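Local coordinates for tonb-dependent siderophore receptor (PDB 5FR8), which probably takes up iron across the outer membrane by binding ferric siderophores, possibly including ferric enterobactin with micromolar affinity, at residues Val675-Tyr687 and Arg696-Leu708. Numbering follows the deposited sequence.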
ATOM      1  N   VAL A 675      -8.121  21.131  -3.629  1.00 58.72           N
ATOM      2  CA  VAL A 675      -7.028  21.486  -4.515  1.00 58.50           C
ATOM      3  C   VAL A 675      -7.520  21.626  -5.954  1.00 60.88           C
ATOM      4  O   VAL A 675      -8.175  20.732  -6.463  1.00 65.27           O
ATOM      5  CB  VAL A 675      -5.945  20.417  -4.489  1.00 55.57           C
ATOM      6  CG1 VAL A 675      -4.878  20.729  -5.516  1.00 54.73           C
ATOM      7  CG2 VAL A 675      -5.349  20.315  -3.091  1.00 58.22           C
ATOM      8  N   LYS A 676      -7.193  22.739  -6.606  1.00 64.92           N
ATOM      9  CA  LYS A 676      -7.612  22.977  -7.988  1.00 64.32           C
ATOM     10  C   LYS A 676      -6.869  22.042  -8.923  1.00 60.60           C
ATOM     11  O   LYS A 676      -5.758  21.624  -8.611  1.00 64.64           O
ATOM     12  CB  LYS A 676      -7.422  24.453  -8.357  1.00 68.79           C
ATOM     13  CG  LYS A 676      -8.342  25.347  -7.541  1.00 74.33           C
ATOM     14  CD  LYS A 676      -8.399  26.806  -7.989  1.00 82.46           C
ATOM     15  CE  LYS A 676      -9.275  27.616  -7.032  1.00 82.04           C
ATOM     16  NZ  LYS A 676      -9.312  29.056  -7.375  1.00 93.01           N
ATOM     17  N   SER A 677      -7.490  21.676 -10.043  1.00 57.68           N
ATOM     18  CA  SER A 677      -6.931  20.635 -10.888  1.00 57.39           C
ATOM     19  C   SER A 677      -5.682  21.125 -11.596  1.00 57.62           C
ATOM     20  O   SER A 677      -5.471  22.318 -11.716  1.00 58.06           O
ATOM     21  CB  SER A 677      -7.944  20.155 -11.892  1.00 57.81           C
ATOM     22  OG  SER A 677      -8.463  21.261 -12.559  1.00 62.08           O
ATOM     23  N   TYR A 678      -4.839  20.194 -12.029  1.00 56.86           N
ATOM     24  CA  TYR A 678      -3.559  20.540 -12.622  1.00 58.15           C
ATOM     25  C   TYR A 678      -2.931  19.357 -13.360  1.00 55.58           C
ATOM     26  O   TYR A 678      -3.510  18.268 -13.432  1.00 53.46           O
ATOM     27  CB  TYR A 678      -2.607  21.080 -11.547  1.00 59.84           C
ATOM     28  CG  TYR A 678      -2.154  20.064 -10.525  1.00 59.94           C
ATOM     29  CD1 TYR A 678      -2.928  19.770  -9.392  1.00 59.07           C
ATOM     30  CD2 TYR A 678      -0.928  19.412 -10.661  1.00 63.57           C
ATOM     31  CE1 TYR A 678      -2.491  18.844  -8.435  1.00 58.38           C
ATOM     32  CE2 TYR A 678      -0.495  18.478  -9.714  1.00 62.03           C
ATOM     33  CZ  TYR A 678      -1.276  18.206  -8.610  1.00 59.80           C
ATOM     34  OH  TYR A 678      -0.832  17.299  -7.686  1.00 67.42           O
ATOM     35  N   SER A 679      -1.759  19.589 -13.937  1.00 55.38           N
ATOM     36  CA  SER A 679      -1.132  18.609 -14.808  1.00 55.68           C
ATOM     37  C   SER A 679       0.389  18.676 -14.724  1.00 56.66           C
ATOM     38  O   SER A 679       0.951  19.717 -14.404  1.00 58.65           O
ATOM     39  CB  SER A 679      -1.568  18.835 -16.261  1.00 57.38           C
ATOM     40  OG  SER A 679      -0.750  19.811 -16.912  1.00 58.63           O
ATOM     41  N   THR A 680       1.041  17.556 -15.008  1.00 57.46           N
ATOM     42  CA  THR A 680       2.488  17.512 -15.132  1.00 61.98           C
ATOM     43  C   THR A 680       2.851  16.677 -16.355  1.00 65.95           C
ATOM     44  O   THR A 680       2.051  15.859 -16.815  1.00 65.82           O
ATOM     45  CB  THR A 680       3.172  16.859 -13.904  1.00 62.06           C
ATOM     46  OG1 THR A 680       2.883  15.461 -13.887  1.00 59.71           O
ATOM     47  CG2 THR A 680       2.717  17.508 -12.601  1.00 61.11           C
ATOM     48  N   ALA A 681       4.060  16.884 -16.871  1.00 67.35           N
ATOM     49  CA  ALA A 681       4.526  16.138 -18.026  1.00 67.64           C
ATOM     50  C   ALA A 681       6.002  15.771 -17.900  1.00 70.03           C
ATOM     51  O   ALA A 681       6.716  16.352 -17.072  1.00 73.96           O
ATOM     52  CB  ALA A 681       4.299  16.962 -19.264  1.00 68.26           C
ATOM     53  N   GLY A 682       6.462  14.821 -18.721  1.00 67.55           N
ATOM     54  CA  GLY A 682       7.897  14.516 -18.804  1.00 70.04           C
ATOM     55  C   GLY A 682       8.326  14.011 -20.168  1.00 74.37           C
ATOM     56  O   GLY A 682       7.513  13.454 -20.897  1.00 77.26           O
ATOM     57  N   ILE A 683       9.599  14.214 -20.516  1.00 79.47           N
ATOM     58  CA  ILE A 683      10.195  13.582 -21.707  1.00 82.37           C
ATOM     59  C   ILE A 683      11.479  12.836 -21.386  1.00 80.07           C
ATOM     60  O   ILE A 683      12.149  13.114 -20.393  1.00 79.84           O
ATOM     61  CB  ILE A 683      10.553  14.585 -22.823  1.00 92.45           C
ATOM     62  CG1 ILE A 683      11.428  15.720 -22.285  1.00 98.70           C
ATOM     63  CG2 ILE A 683       9.296  15.124 -23.499  1.00 95.88           C
ATOM     64  CD1 ILE A 683      12.111  16.511 -23.387  1.00103.91           C
ATOM     65  N   ASN A 684      11.790  11.867 -22.239  1.00 78.52           N
ATOM     66  CA  ASN A 684      13.069  11.179 -22.239  1.00 77.72           C
ATOM     67  C   ASN A 684      13.593  11.211 -23.630  1.00 79.72           C
ATOM     68  O   ASN A 684      12.815  11.211 -24.583  1.00 80.29           O
ATOM     69  CB  ASN A 684      12.909   9.691 -21.941  1.00 76.17           C
ATOM     70  CG  ASN A 684      12.336   9.425 -20.583  1.00 73.36           C
ATOM     71  OD1 ASN A 684      12.743  10.019 -19.605  1.00 74.56           O
ATOM     72  ND2 ASN A 684      11.401   8.511 -20.516  1.00 74.23           N
ATOM     73  N   VAL A 685      14.908  11.199 -23.763  1.00 80.70           N
ATOM     74  CA  VAL A 685      15.505  10.645 -24.967  1.00 81.18           C
ATOM     75  C   VAL A 685      16.343   9.458 -24.492  1.00 80.88           C
ATOM     76  O   VAL A 685      17.077   9.548 -23.505  1.00 79.79           O
ATOM     77  CB  VAL A 685      16.286  11.689 -25.802  1.00 81.82           C
ATOM     78  CG1 VAL A 685      17.307  12.423 -24.955  1.00 81.93           C
ATOM     79  CG2 VAL A 685      16.946  11.003 -26.986  1.00 84.20           C
ATOM     80  N   GLY A 686      16.179   8.326 -25.167  1.00 82.44           N
ATOM     81  CA  GLY A 686      16.691   7.064 -24.673  1.00 80.55           C
ATOM     82  C   GLY A 686      17.575   6.436 -25.705  1.00 85.15           C
ATOM     83  O   GLY A 686      17.091   5.780 -26.614  1.00 88.25           O
ATOM     84  N   TYR A 687      18.879   6.624 -25.546  1.00 90.14           N
ATOM     85  CA  TYR A 687      19.862   6.091 -26.479  1.00 95.61           C
ATOM     86  C   TYR A 687      20.523   4.808 -26.007  1.00 93.41           C
ATOM     87  O   TYR A 687      21.124   4.749 -24.939  1.00 90.56           O
ATOM     88  CB  TYR A 687      20.956   7.122 -26.714  1.00102.89           C
ATOM     89  CG  TYR A 687      21.841   6.820 -27.910  1.00111.32           C
ATOM     90  CD1 TYR A 687      21.303   6.732 -29.200  1.00111.70           C
ATOM     91  CD2 TYR A 687      23.212   6.645 -27.757  1.00112.40           C
ATOM     92  CE1 TYR A 687      22.102   6.473 -30.292  1.00111.96           C
ATOM     93  CE2 TYR A 687      24.017   6.388 -28.852  1.00116.39           C
ATOM     94  CZ  TYR A 687      23.452   6.306 -30.113  1.00115.51           C
ATOM     95  OH  TYR A 687      24.241   6.048 -31.200  1.00117.76           O
ATOM     96  N   ARG A 696      19.548   6.638 -20.606  1.00 84.76           N
ATOM     97  CA  ARG A 696      18.295   7.364 -20.760  1.00 82.36           C
ATOM     98  C   ARG A 696      18.371   8.659 -19.977  1.00 82.14           C
ATOM     99  O   ARG A 696      18.559   8.633 -18.766  1.00 86.06           O
ATOM    100  CB  ARG A 696      17.109   6.533 -20.256  1.00 76.31           C
ATOM    101  CG  ARG A 696      15.767   7.208 -20.496  1.00 75.73           C
ATOM    102  CD  ARG A 696      14.578   6.265 -20.376  1.00 73.18           C
ATOM    103  NE  ARG A 696      14.510   5.277 -21.460  1.00 75.61           N
ATOM    104  CZ  ARG A 696      13.983   5.488 -22.671  1.00 77.92           C
ATOM    105  NH1 ARG A 696      13.451   6.668 -22.984  1.00 79.50           N
ATOM    106  NH2 ARG A 696      13.983   4.511 -23.577  1.00 77.45           N
ATOM    107  N   VAL A 697      18.241   9.786 -20.667  1.00 80.07           N
ATOM    108  CA  VAL A 697      18.242  11.080 -20.011  1.00 80.48           C
ATOM    109  C   VAL A 697      16.873  11.710 -20.221  1.00 80.21           C
ATOM    110  O   VAL A 697      16.269  11.565 -21.292  1.00 82.51           O
ATOM    111  CB  VAL A 697      19.362  11.999 -20.560  1.00 83.20           C
ATOM    112  CG1 VAL A 697      19.433  13.298 -19.776  1.00 82.67           C
ATOM    113  CG2 VAL A 697      20.708  11.292 -20.500  1.00 84.92           C
ATOM    114  N   GLY A 698      16.385  12.411 -19.202  1.00 77.52           N
ATOM    115  CA  GLY A 698      15.071  13.023 -19.275  1.00 75.93           C
ATOM    116  C   GLY A 698      14.805  14.063 -18.196  1.00 76.41           C
ATOM    117  O   GLY A 698      15.642  14.320 -17.324  1.00 74.11           O
ATOM    118  N   VAL A 699      13.634  14.681 -18.277  1.00 76.64           N
ATOM    119  CA  VAL A 699      13.201  15.627 -17.268  1.00 77.42           C
ATOM    120  C   VAL A 699      11.730  15.354 -16.903  1.00 79.44           C
ATOM    121  O   VAL A 699      10.939  14.896 -17.741  1.00 76.61           O
ATOM    122  CB  VAL A 699      13.418  17.079 -17.744  1.00 80.80           C
ATOM    123  CG1 VAL A 699      12.542  17.398 -18.956  1.00 82.70           C
ATOM    124  CG2 VAL A 699      13.178  18.064 -16.606  1.00 78.53           C
ATOM    125  N   SER A 700      11.379  15.643 -15.648  1.00 80.00           N
ATOM    126  CA  SER A 700      10.052  15.357 -15.103  1.00 73.92           C
ATOM    127  C   SER A 700       9.472  16.619 -14.446  1.00 74.41           C
ATOM    128  O   SER A 700      10.199  17.375 -13.779  1.00 75.86           O
ATOM    129  CB  SER A 700      10.173  14.293 -14.042  1.00 71.45           C
ATOM    130  OG  SER A 700      10.554  14.920 -12.827  1.00 74.14           O
ATOM    131  N   ASN A 701       8.159  16.805 -14.611  1.00 69.77           N
ATOM    132  CA  ASN A 701       7.457  18.057 -14.330  1.00 68.16           C
ATOM    133  C   ASN A 701       8.075  19.163 -15.183  1.00 73.33           C
ATOM    134  O   ASN A 701       8.457  20.235 -14.705  1.00 70.50           O
ATOM    135  CB  ASN A 701       7.450  18.407 -12.843  1.00 68.03           C
ATOM    136  CG  ASN A 701       6.349  19.405 -12.471  1.00 71.36           C
ATOM    137  OD1 ASN A 701       5.910  20.233 -13.281  1.00 74.39           O
ATOM    138  ND2 ASN A 701       5.905  19.331 -11.235  1.00 72.51           N
ATOM    139  N   LEU A 702       8.143  18.867 -16.475  1.00 78.30           N
ATOM    140  CA  LEU A 702       8.668  19.782 -17.490  1.00 80.11           C
ATOM    141  C   LEU A 702       8.187  21.223 -17.339  1.00 78.44           C
ATOM    142  O   LEU A 702       8.972  22.139 -17.586  1.00 81.48           O
ATOM    143  CB  LEU A 702       8.294  19.265 -18.880  1.00 79.50           C
ATOM    144  CG  LEU A 702       8.930  19.920 -20.094  1.00 81.89           C
ATOM    145  CD1 LEU A 702      10.351  20.381 -19.837  1.00 84.96           C
ATOM    146  CD2 LEU A 702       8.898  18.921 -21.226  1.00 81.89           C
ATOM    147  N   PHE A 703       6.945  21.437 -16.898  1.00 75.20           N
ATOM    148  CA  PHE A 703       6.417  22.824 -16.730  1.00 78.39           C
ATOM    149  C   PHE A 703       6.674  23.420 -15.312  1.00 76.10           C
ATOM    150  O   PHE A 703       6.088  24.432 -14.951  1.00 72.75           O
ATOM    151  CB  PHE A 703       4.887  22.885 -17.025  1.00 78.02           C
ATOM    152  CG  PHE A 703       4.502  22.905 -18.498  1.00 80.76           C
ATOM    153  CD1 PHE A 703       5.143  22.097 -19.432  1.00 80.88           C
ATOM    154  CD2 PHE A 703       3.428  23.710 -18.935  1.00 88.03           C
ATOM    155  CE1 PHE A 703       4.764  22.123 -20.767  1.00 84.26           C
ATOM    156  CE2 PHE A 703       3.032  23.736 -20.275  1.00 87.19           C
ATOM    157  CZ  PHE A 703       3.708  22.944 -21.192  1.00 89.31           C
ATOM    158  N   ASP A 704       7.510  22.776 -14.498  1.00 77.11           N
ATOM    159  CA  ASP A 704       7.683  23.126 -13.062  1.00 75.03           C
ATOM    160  C   ASP A 704       6.369  23.431 -12.296  1.00 79.47           C
ATOM    161  O   ASP A 704       6.312  24.392 -11.510  1.00 76.06           O
ATOM    162  CB  ASP A 704       8.674  24.277 -12.882  1.00 74.37           C
ATOM    163  CG  ASP A 704       9.173  24.418 -11.429  1.00 72.43           C
ATOM    164  OD1 ASP A 704       9.347  23.389 -10.756  1.00 65.07           O
ATOM    165  OD2 ASP A 704       9.399  25.567 -10.954  1.00 74.18           O
ATOM    166  N   LYS A 705       5.334  22.602 -12.501  1.00 81.44           N
ATOM    167  CA  LYS A 705       4.114  22.696 -11.706  1.00 77.56           C
ATOM    168  C   LYS A 705       4.481  22.162 -10.337  1.00 73.29           C
ATOM    169  O   LYS A 705       4.554  20.966 -10.131  1.00 71.55           O
ATOM    170  CB  LYS A 705       2.993  21.848 -12.298  1.00 81.92           C
ATOM    171  CG  LYS A 705       1.599  22.467 -12.201  1.00 88.57           C
ATOM    172  CD  LYS A 705       1.236  23.027 -10.825  1.00 86.96           C
ATOM    173  CE  LYS A 705      -0.044  23.861 -10.929  1.00 89.54           C
ATOM    174  NZ  LYS A 705      -0.289  24.761  -9.765  1.00 90.31           N
ATOM    175  N   GLN A 706       4.727  23.059  -9.399  1.00 72.41           N
ATOM    176  CA  GLN A 706       5.199  22.661  -8.091  1.00 66.93           C
ATOM    177  C   GLN A 706       4.286  23.101  -6.969  1.00 67.08           C
ATOM    178  O   GLN A 706       4.134  24.288  -6.710  1.00 64.78           O
ATOM    179  CB  GLN A 706       6.572  23.248  -7.811  1.00 67.00           C
ATOM    180  CG  GLN A 706       7.073  22.826  -6.446  1.00 65.16           C
ATOM    181  CD  GLN A 706       8.231  23.633  -5.968  1.00 67.10           C
ATOM    182  OE1 GLN A 706       8.222  24.873  -6.087  1.00 78.22           O
ATOM    183  NE2 GLN A 706       9.231  22.961  -5.388  1.00 64.10           N
ATOM    184  N   ILE A 707       3.721  22.136  -6.257  1.00 69.53           N
ATOM    185  CA  ILE A 707       2.881  22.466  -5.116  1.00 68.30           C
ATOM    186  C   ILE A 707       3.574  22.131  -3.794  1.00 67.34           C
ATOM    187  O   ILE A 707       4.137  21.040  -3.648  1.00 75.02           O
ATOM    188  CB  ILE A 707       1.541  21.733  -5.173  1.00 59.94           C
ATOM    189  CG1 ILE A 707       0.878  21.905  -6.533  1.00 58.93           C
ATOM    190  CG2 ILE A 707       0.622  22.263  -4.093  1.00 59.06           C
ATOM    191  CD1 ILE A 707      -0.085  20.770  -6.870  1.00 55.92           C
ATOM    192  N   LEU A 708       3.486  23.067  -2.843  1.00 64.06           N
ATOM    193  CA  LEU A 708       4.029  22.914  -1.489  1.00 64.45           C
ATOM    194  C   LEU A 708       2.962  22.531  -0.478  1.00 62.43           C
ATOM    195  O   LEU A 708       1.805  22.901  -0.608  1.00 62.49           O
ATOM    196  CB  LEU A 708       4.644  24.214  -1.021  1.00 69.08           C
ATOM    197  CG  LEU A 708       5.644  24.852  -1.982  1.00 71.37           C
ATOM    198  CD1 LEU A 708       6.179  26.136  -1.391  1.00 72.42           C
ATOM    199  CD2 LEU A 708       6.773  23.879  -2.292  1.00 73.32           C
TER
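Ile707 lays its CD1 methyl over one face of the Tyr678 ring, 3.5 Å from the ring centroid, which identifies a CH-pi contact; the carbonyl oxygen of Lys676 lies at the ring's edge, in its plane. The Arg696 guanidinium, brought back over the hairpin by a bend at chi3 (-69°), has Gly686 CA over one face, 3.7 Å from CZ, and Asn684 CB at its edge. Its plane is turned 70° from the Asn684 amide.

Between these ends, the evidence for antiparallel pairing is an angle of 174° between strand directions and reciprocal backbone bonds. Val685 N donates to Val697 O at 2.8 Å, and Val697 N returns a bond to Val685 O at 3.1 Å; a second such pair joins Ile683 and Val699. On the sheet face shared with Val685 and Val697, Ile683 CG1 touches Val699 CG1 at 3.9 Å. Past Ser700 the pairing gives way to a type I turn, Asn701 to Asp704, whose Leu702 N still reaches Ala681 O (3.0 Å).

Both strands form a hairpin of the receptor's beta-barrel. Strand 635-648 flanks 674-687 and carries Asp636, whose salt bridge with Arg696 spans the intervening strand, while strand 724-731 borders 693-700; Tyr718 and Glu720, just before it, hydrogen-bond Tyr678 OH.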